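Local coordinates for peroxiredoxin (Mycobacterium tuberculosis, PDB 5EPF), which probably reduces hydrogen peroxide and organic hydroperoxides to water and alcohols with a reactive cysteine thiol, protecting the cell against oxidative stress, at residues A16-P21 with P96-A101; F43-M48 with V122-F127. All blocks are in the same frame, centred on the assembly; numbering follows the deposited sequence.

Both contacts reach the mixed central sheet of this thioredoxin-fold peroxiredoxin, and they lie about 13 Å apart, centre to centre. Contact 1 sets the N-terminal strand 19-21 against 97-99, an outermost strand of that sheet, while contact 2 pairs the end of strand 39-43 with the start of strand 125-129 on the other side of strand 72-77. They touch where Leu97 CD1 packs 3.6 Å from Tyr44 OH, a hydroxyl hydrogen-bonded to Gln84 OE1. Contact 2 is the one at the active site: the side chain of Arg124 comes within about 3 Å of that of Cys52, the probable peroxidatic cysteine, whereas Leu97, in contact 1, is about 9 Å from it, side chain to side chain.

Contact 1. Residues A16-P21 with P96-A101; sequences ADFELP and PLLSDA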
ATOM      1  N   ALA A  16       2.994  -1.982 -13.768  1.00 13.55           N
ATOM      2  CA  ALA A  16       1.939  -1.523 -14.663  1.00 13.56           C
ATOM      3  C   ALA A  16       0.964  -0.603 -13.922  1.00 12.45           C
ATOM      4  O   ALA A  16       0.701  -0.774 -12.729  1.00 12.65           O
ATOM      5  CB  ALA A  16       1.186  -2.725 -15.226  1.00 15.42           C
ATOM      6  N   ASP A  17       0.457   0.410 -14.620  1.00 12.11           N
ATOM      7  CA  ASP A  17      -0.558   1.283 -14.047  1.00 11.44           C
ATOM      8  C   ASP A  17      -1.811   0.467 -13.748  1.00 11.23           C
ATOM      9  O   ASP A  17      -2.064  -0.563 -14.371  1.00 12.92           O
ATOM     10  CB  ASP A  17      -0.845   2.416 -15.045  1.00 11.64           C
ATOM     11  CG  ASP A  17      -1.496   3.625 -14.409  1.00 10.54           C
ATOM     12  OD1 ASP A  17      -1.590   3.704 -13.163  1.00 10.78           O
ATOM     13  OD2 ASP A  17      -1.917   4.527 -15.171  1.00 12.06           O
ATOM     14  N   PHE A  18      -2.587   0.923 -12.771  1.00  9.73           N
ATOM     15  CA  PHE A  18      -3.830   0.249 -12.402  1.00  9.43           C
ATOM     16  C   PHE A  18      -4.784   1.268 -11.806  1.00  9.44           C
ATOM     17  O   PHE A  18      -4.376   2.358 -11.392  1.00  9.43           O
ATOM     18  CB  PHE A  18      -3.613  -0.919 -11.409  1.00  9.57           C
ATOM     19  CG  PHE A  18      -3.104  -0.487 -10.042  1.00  9.21           C
ATOM     20  CD1 PHE A  18      -3.987  -0.035  -9.069  1.00 10.24           C
ATOM     21  CD2 PHE A  18      -1.754  -0.541  -9.726  1.00  9.59           C
ATOM     22  CE1 PHE A  18      -3.521   0.359  -7.811  1.00 11.52           C
ATOM     23  CE2 PHE A  18      -1.298  -0.164  -8.470  1.00  9.63           C
ATOM     24  CZ  PHE A  18      -2.175   0.291  -7.516  1.00 11.45           C
ATOM     25  N   GLU A  19      -6.058   0.857 -11.693  1.00  9.47           N
ATOM     26  CA  GLU A  19      -7.123   1.658 -11.092  0.80 10.12           C
ATOM     27  C   GLU A  19      -7.926   0.799 -10.131  1.00  9.77           C
ATOM     28  O   GLU A  19      -8.270  -0.344 -10.443  1.00 11.07           O
ATOM     29  CB  GLU A  19      -8.097   2.211 -12.149  0.80 14.36           C
ATOM     30  CG  GLU A  19      -7.513   3.296 -13.031  0.80 18.42           C
ATOM     31  CD  GLU A  19      -8.553   3.888 -13.970  0.80 21.42           C
ATOM     32  OE1 GLU A  19      -9.716   3.412 -13.982  0.80 23.40           O
ATOM     33  OE2 GLU A  19      -8.207   4.840 -14.694  0.80 23.28           O
ATOM     34  N   LEU A  20      -8.231   1.365  -8.965  1.00  9.10           N
ATOM     35  CA  LEU A  20      -9.084   0.724  -7.964  1.00  9.20           C
ATOM     36  C   LEU A  20      -9.820   1.808  -7.196  1.00  8.59           C
ATOM     37  O   LEU A  20      -9.308   2.924  -7.072  1.00  9.56           O
ATOM     38  CB  LEU A  20      -8.260  -0.077  -6.943  1.00  8.78           C
ATOM     39  CG  LEU A  20      -7.629  -1.378  -7.432  1.00  8.68           C
ATOM     40  CD1 LEU A  20      -6.790  -1.960  -6.317  1.00  9.63           C
ATOM     41  CD2 LEU A  20      -8.665  -2.384  -7.914  1.00  9.83           C
ATOM     42  N   PRO A  21     -10.984   1.499  -6.614  1.00  9.40           N
ATOM     43  CA  PRO A  21     -11.680   2.491  -5.783  1.00  9.97           C
ATOM     44  C   PRO A  21     -11.051   2.663  -4.403  1.00  9.33           C
ATOM     45  O   PRO A  21     -10.589   1.700  -3.782  1.00 10.36           O
ATOM     46  CB  PRO A  21     -13.086   1.900  -5.648  1.00 10.54           C
ATOM     47  CG  PRO A  21     -12.866   0.413  -5.734  1.00 10.84           C
ATOM     48  CD  PRO A  21     -11.728   0.233  -6.732  1.00 10.62           C
ATOM     49  N   PRO A  96      -5.288   7.281   1.177  1.00  8.25           N
ATOM     50  CA  PRO A  96      -6.222   6.336   0.553  1.00  8.17           C
ATOM     51  C   PRO A  96      -5.996   4.889   0.977  1.00  6.97           C
ATOM     52  O   PRO A  96      -4.857   4.430   1.138  1.00  8.03           O
ATOM     53  CB  PRO A  96      -5.934   6.505  -0.949  1.00  8.79           C
ATOM     54  CG  PRO A  96      -5.165   7.803  -1.075  1.00  8.95           C
ATOM     55  CD  PRO A  96      -4.350   7.850   0.186  1.00  8.78           C
ATOM     56  N   LEU A  97      -7.110   4.170   1.121  1.00  7.84           N
ATOM     57  CA  LEU A  97      -7.129   2.711   1.200  1.00  7.55           C
ATOM     58  C   LEU A  97      -7.868   2.217  -0.031  1.00  7.64           C
ATOM     59  O   LEU A  97      -9.032   2.586  -0.235  1.00  9.40           O
ATOM     60  CB  LEU A  97      -7.876   2.223   2.440  1.00  7.48           C
ATOM     61  CG  LEU A  97      -7.326   2.639   3.804  1.00  7.26           C
ATOM     62  CD1 LEU A  97      -8.166   1.993   4.891  1.00  9.07           C
ATOM     63  CD2 LEU A  97      -5.860   2.242   3.983  1.00  8.15           C
ATOM     64  N   LEU A  98      -7.204   1.399  -0.851  1.00  7.63           N
ATOM     65  CA  LEU A  98      -7.794   0.874  -2.072  1.00  7.91           C
ATOM     66  C   LEU A  98      -8.373  -0.514  -1.830  1.00  7.34           C
ATOM     67  O   LEU A  98      -7.798  -1.334  -1.096  1.00  7.96           O
ATOM     68  CB  LEU A  98      -6.761   0.808  -3.200  1.00  8.25           C
ATOM     69  CG  LEU A  98      -6.040   2.123  -3.516  1.00  9.25           C
ATOM     70  CD1 LEU A  98      -5.099   1.898  -4.691  1.00  9.88           C
ATOM     71  CD2 LEU A  98      -7.037   3.249  -3.803  1.00 10.29           C
ATOM     72  N   SER A  99      -9.508  -0.780  -2.464  1.00  8.09           N
ATOM     73  CA  SER A  99     -10.155  -2.087  -2.403  1.00  8.26           C
ATOM     74  C   SER A  99      -9.848  -2.832  -3.695  1.00  8.92           C
ATOM     75  O   SER A  99     -10.259  -2.395  -4.778  1.00 10.12           O
ATOM     76  CB  SER A  99     -11.663  -1.931  -2.230  1.00  9.63           C
ATOM     77  OG  SER A  99     -12.322  -3.185  -2.328  1.00  9.71           O
ATOM     78  N   ASP A 100      -9.147  -3.952  -3.561  1.00  9.00           N
ATOM     79  CA  ASP A 100      -8.769  -4.831  -4.664  1.00  9.13           C
ATOM     80  C   ASP A 100      -9.670  -6.061  -4.586  1.00 10.79           C
ATOM     81  O   ASP A 100      -9.233  -7.156  -4.238  1.00 10.24           O
ATOM     82  CB  ASP A 100      -7.288  -5.194  -4.477  1.00  9.28           C
ATOM     83  CG  ASP A 100      -6.706  -5.978  -5.630  1.00  9.76           C
ATOM     84  OD1 ASP A 100      -7.126  -5.816  -6.799  1.00 10.00           O
ATOM     85  OD2 ASP A 100      -5.756  -6.744  -5.365  1.00 10.78           O
ATOM     86  N   ALA A 101     -10.961  -5.873  -4.904  1.00 11.46           N
ATOM     87  CA  ALA A 101     -11.982  -6.824  -4.460  1.00 13.23           C
ATOM     88  C   ALA A 101     -11.867  -8.184  -5.131  1.00 13.63           C
ATOM     89  O   ALA A 101     -12.359  -9.170  -4.576  1.00 14.94           O
ATOM     90  CB  ALA A 101     -13.390  -6.242  -4.638  1.00 15.08           C
TER
HETATM   91  O   HOH W   1     -11.431   1.127  -0.458  1.00 11.29           O
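Leu20 lays its two methyls against the backbone and side chain of the opposing strand end, with CD2 3.5 Å from Ser99 O and CD1 3.8 Å from Asp100 CB. This joins the N-terminal hairpin strand 19-21 to the edge of the central sheet of a thioredoxin-fold peroxiredoxin. The short strands meet nearly perpendicular, at 101°, so they do not pair as neighbours in one sheet, and one main-chain bond does the fastening: Ser99 N donates to Pro21 O over 3.0 Å, almost straight and coming in nearly head-on to the carbonyl. The same oxygen also receives a CA-H contact from Leu98.

Leu98 CB sits 4.1 Å from Leu20 CB, and the CD1 methyl of Leu98 meets CE1 of Phe18 at the ring edge, in the ring plane. Phe18 stands with CG between its backbone N and carbonyl carbon (chi1 65°), which sends the ring in toward Leu98, and Val105 and Gln108 of helix 104-109 pack on it too. The carboxylate of Asp100 lies beside the Leu20 methyls, but its oxygens accept backbone N-H groups at the start of that helix, OD1 from Val105 and OD2 from Ala106. Ser99 OG is hydrogen-bonded to Asp79 O. A water donates to Leu97 O at 2.8 Å and weakly to Pro21 O.

Contact 2. Residues F43-M48 with V122-F127; sequences FYPAAM and VKRTTF
Phe43 and Thr125 form an antiparallel hydrogen-bonded pair: Phe43 N donates to Thr125 O over 2.8 Å, and Thr125 N returns a longer bond of 3.2 Å to Phe43 O. Phe43 O also accepts a CA-H contact from Arg124 and a hydrogen bond from a water, which in turn accepts from Thr126 OG1. A second water bridges the two segments, donating to Pro45 O and accepting from Val122 N, and Thr125 OG1 donates back to Lys123 O from above the carbonyl plane.

Beyond the pair, Pro45 lies across the Arg124 guanidinium. Its CD sits over the centre of one face, 3.6 Å from CZ of Arg124. Arg124 leaves the backbone with CG opposite its N (chi1 -174°) and bends at chi3 (-48°), bringing NH1 beside Tyr44 CB and into a salt bridge with Glu55; bond and proline together limit how the group can turn. Val122 CG2 is pressed to 3.2 Å from Tyr44 O and also touches Phe43 CB. Away from the arginine, the Phe43 and Phe127 rings meet by their edges, neither over the other's face, with planes at 86°, and Phe109 packs on both.

Tyr44, Pro45 and Arg124 all touch Cys52 of helix 50-61. Pro45, Thr49 and Cys52, the probable peroxidatic cysteine, fit the PxxxTxxC signature of the peroxiredoxin active site, with Arg124 as its companion arginine.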
ATOM      1  N   PHE A  43       0.369  -3.501   0.912  1.00  6.22           N
ATOM      2  CA  PHE A  43      -0.654  -4.543   0.908  1.00  6.46           C
ATOM      3  C   PHE A  43      -0.737  -5.133   2.311  1.00  6.85           C
ATOM      4  O   PHE A  43       0.274  -5.570   2.880  1.00  7.08           O
ATOM      5  CB  PHE A  43      -0.251  -5.670  -0.042  1.00  7.44           C
ATOM      6  CG  PHE A  43      -0.449  -5.374  -1.499  1.00  7.57           C
ATOM      7  CD1 PHE A  43      -1.606  -5.761  -2.162  1.00  8.02           C
ATOM      8  CD2 PHE A  43       0.558  -4.751  -2.224  1.00  7.61           C
ATOM      9  CE1 PHE A  43      -1.766  -5.494  -3.530  1.00  9.01           C
ATOM     10  CE2 PHE A  43       0.428  -4.502  -3.578  1.00  8.86           C
ATOM     11  CZ  PHE A  43      -0.741  -4.873  -4.234  1.00  9.08           C
ATOM     12  N   TYR A  44      -1.949  -5.201   2.846  1.00  7.13           N
ATOM     13  CA  TYR A  44      -2.151  -5.821   4.148  1.00  7.04           C
ATOM     14  C   TYR A  44      -3.244  -6.876   4.059  1.00  7.57           C
ATOM     15  O   TYR A  44      -4.184  -6.737   3.268  1.00  8.33           O
ATOM     16  CB  TYR A  44      -2.484  -4.792   5.245  1.00  7.94           C
ATOM     17  CG  TYR A  44      -3.655  -3.870   4.938  1.00  7.50           C
ATOM     18  CD1 TYR A  44      -4.969  -4.253   5.212  1.00  8.48           C
ATOM     19  CD2 TYR A  44      -3.437  -2.596   4.406  1.00  8.89           C
ATOM     20  CE1 TYR A  44      -6.038  -3.386   4.948  1.00  8.53           C
ATOM     21  CE2 TYR A  44      -4.488  -1.747   4.137  1.00  8.59           C
ATOM     22  CZ  TYR A  44      -5.778  -2.139   4.417  1.00  8.52           C
ATOM     23  OH  TYR A  44      -6.799  -1.270   4.153  1.00  9.52           O
ATOM     24  N   PRO A  45      -3.142  -7.950   4.852  1.00  8.05           N
ATOM     25  CA  PRO A  45      -4.115  -9.053   4.683  1.00  9.11           C
ATOM     26  C   PRO A  45      -5.555  -8.672   4.981  1.00  8.56           C
ATOM     27  O   PRO A  45      -6.463  -9.058   4.236  1.00  8.43           O
ATOM     28  CB  PRO A  45      -3.587 -10.162   5.617  1.00 10.33           C
ATOM     29  CG  PRO A  45      -2.180  -9.809   5.931  1.00 11.90           C
ATOM     30  CD  PRO A  45      -1.972  -8.347   5.663  1.00  8.23           C
ATOM     31  N   ALA A  46      -5.794  -7.947   6.068  1.00  8.05           N
ATOM     32  CA  ALA A  46      -7.158  -7.798   6.560  1.00  8.50           C
ATOM     33  C   ALA A  46      -7.266  -6.517   7.371  1.00  8.22           C
ATOM     34  O   ALA A  46      -6.671  -6.399   8.449  1.00  9.70           O
ATOM     35  CB  ALA A  46      -7.571  -9.005   7.404  1.00 10.22           C
ATOM     36  N   ALA A  47      -8.067  -5.585   6.868  1.00  7.63           N
ATOM     37  CA  ALA A  47      -8.386  -4.374   7.599  1.00  7.91           C
ATOM     38  C   ALA A  47      -8.890  -4.703   8.996  1.00  8.36           C
ATOM     39  O   ALA A  47      -9.601  -5.689   9.202  1.00  9.10           O
ATOM     40  CB  ALA A  47      -9.471  -3.623   6.830  1.00  8.62           C
ATOM     41  N   MET A  48      -8.482  -3.868   9.951  0.58  8.56           N
ATOM     42  CA  MET A  48      -8.956  -3.803  11.326  0.58 10.26           C
ATOM     43  C   MET A  48      -8.383  -4.877  12.243  0.58 10.30           C
ATOM     44  O   MET A  48      -8.666  -4.827  13.429  0.58 10.38           O
ATOM     45  CB  MET A  48     -10.486  -3.729  11.450  0.58 11.39           C
ATOM     46  CG  MET A  48     -11.041  -2.548  10.679  0.58 12.00           C
ATOM     47  SD  MET A  48     -12.809  -2.342  10.843  0.58 12.06           S
ATOM     48  CE  MET A  48     -12.974  -2.170  12.629  0.58 12.70           C
ATOM     49  N   VAL A 122      -4.346 -11.147   1.101  1.00 10.99           N
ATOM     50  CA  VAL A 122      -3.056 -11.007   0.413  1.00 10.48           C
ATOM     51  C   VAL A 122      -1.909 -11.288   1.372  1.00 10.38           C
ATOM     52  O   VAL A 122      -2.049 -11.229   2.600  1.00 11.54           O
ATOM     53  CB  VAL A 122      -2.904  -9.608  -0.202  1.00 10.67           C
ATOM     54  CG1 VAL A 122      -3.940  -9.388  -1.293  1.00 11.83           C
ATOM     55  CG2 VAL A 122      -2.959  -8.510   0.870  1.00 11.42           C
ATOM     56  N   LYS A 123      -0.742 -11.560   0.793  1.00 11.07           N
ATOM     57  CA  LYS A 123       0.491 -11.653   1.560  1.00 11.55           C
ATOM     58  C   LYS A 123       0.980 -10.233   1.869  1.00 10.44           C
ATOM     59  O   LYS A 123       1.073  -9.396   0.971  1.00 11.97           O
ATOM     60  CB  LYS A 123       1.525 -12.406   0.716  1.00 15.42           C
ATOM     61  CG  LYS A 123       2.863 -12.654   1.363  1.00 18.92           C
ATOM     62  CD  LYS A 123       3.751 -13.526   0.470  1.00 22.86           C
ATOM     63  CE  LYS A 123       5.044 -13.871   1.166  1.00 25.41           C
ATOM     64  NZ  LYS A 123       5.847 -14.833   0.355  1.00 27.42           N
ATOM     65  N   ARG A 124       1.278  -9.957   3.141  1.00  9.66           N
ATOM     66  CA  ARG A 124       1.653  -8.613   3.595  1.00 10.38           C
ATOM     67  C   ARG A 124       2.969  -8.163   2.960  1.00  9.37           C
ATOM     68  O   ARG A 124       4.021  -8.738   3.240  1.00 10.14           O
ATOM     69  CB  ARG A 124       1.784  -8.589   5.120  1.00 10.95           C
ATOM     70  CG  ARG A 124       2.021  -7.195   5.677  1.00 12.38           C
ATOM     71  CD  ARG A 124       2.244  -7.117   7.201  1.00 15.03           C
ATOM     72  NE  ARG A 124       1.259  -7.863   7.992  1.00 18.53           N
ATOM     73  CZ  ARG A 124       0.096  -7.385   8.439  1.00 20.26           C
ATOM     74  NH1 ARG A 124      -0.271  -6.133   8.188  1.00 20.39           N
ATOM     75  NH2 ARG A 124      -0.715  -8.164   9.155  1.00 20.87           N
ATOM     76  N   THR A 125       2.929  -7.134   2.118  1.00  7.64           N
ATOM     77  CA  THR A 125       4.076  -6.742   1.307  1.00  6.88           C
ATOM     78  C   THR A 125       3.931  -5.271   0.968  1.00  7.05           C
ATOM     79  O   THR A 125       2.833  -4.831   0.622  1.00  7.01           O
ATOM     80  CB  THR A 125       4.113  -7.535  -0.013  1.00  7.25           C
ATOM     81  OG1 THR A 125       3.776  -8.912   0.211  1.00  9.23           O
ATOM     82  CG2 THR A 125       5.465  -7.456  -0.659  1.00  8.03           C
ATOM     83  N   THR A 126       5.034  -4.525   1.042  1.00  6.37           N
ATOM     84  CA  THR A 126       5.037  -3.104   0.712  1.00  6.07           C
ATOM     85  C   THR A 126       5.976  -2.823  -0.444  1.00  6.07           C
ATOM     86  O   THR A 126       7.121  -3.298  -0.458  1.00  7.04           O
ATOM     87  CB  THR A 126       5.429  -2.285   1.937  1.00  6.63           C
ATOM     88  OG1 THR A 126       4.478  -2.549   2.979  1.00  7.28           O
ATOM     89  CG2 THR A 126       5.479  -0.794   1.644  1.00  8.15           C
ATOM     90  N   PHE A 127       5.496  -2.022  -1.394  1.00  5.96           N
ATOM     91  CA  PHE A 127       6.277  -1.628  -2.564  1.00  5.86           C
ATOM     92  C   PHE A 127       6.456  -0.119  -2.549  1.00  6.08           C
ATOM     93  O   PHE A 127       5.469   0.626  -2.521  1.00  7.54           O
ATOM     94  CB  PHE A 127       5.551  -2.061  -3.842  1.00  6.91           C
ATOM     95  CG  PHE A 127       5.356  -3.551  -3.923  1.00  6.89           C
ATOM     96  CD1 PHE A 127       6.312  -4.373  -4.503  1.00  7.52           C
ATOM     97  CD2 PHE A 127       4.225  -4.145  -3.364  1.00  7.92           C
ATOM     98  CE1 PHE A 127       6.164  -5.748  -4.539  1.00  8.11           C
ATOM     99  CE2 PHE A 127       4.056  -5.538  -3.398  1.00  8.10           C
ATOM    100  CZ  PHE A 127       5.033  -6.324  -3.994  1.00  8.05           C
TER
HETATM  101  O   HOH W   2       2.345  -4.115   3.846  1.00  7.68           O
HETATM  102  O   HOH W   3      -6.368  -8.983   1.410  1.00  9.39           O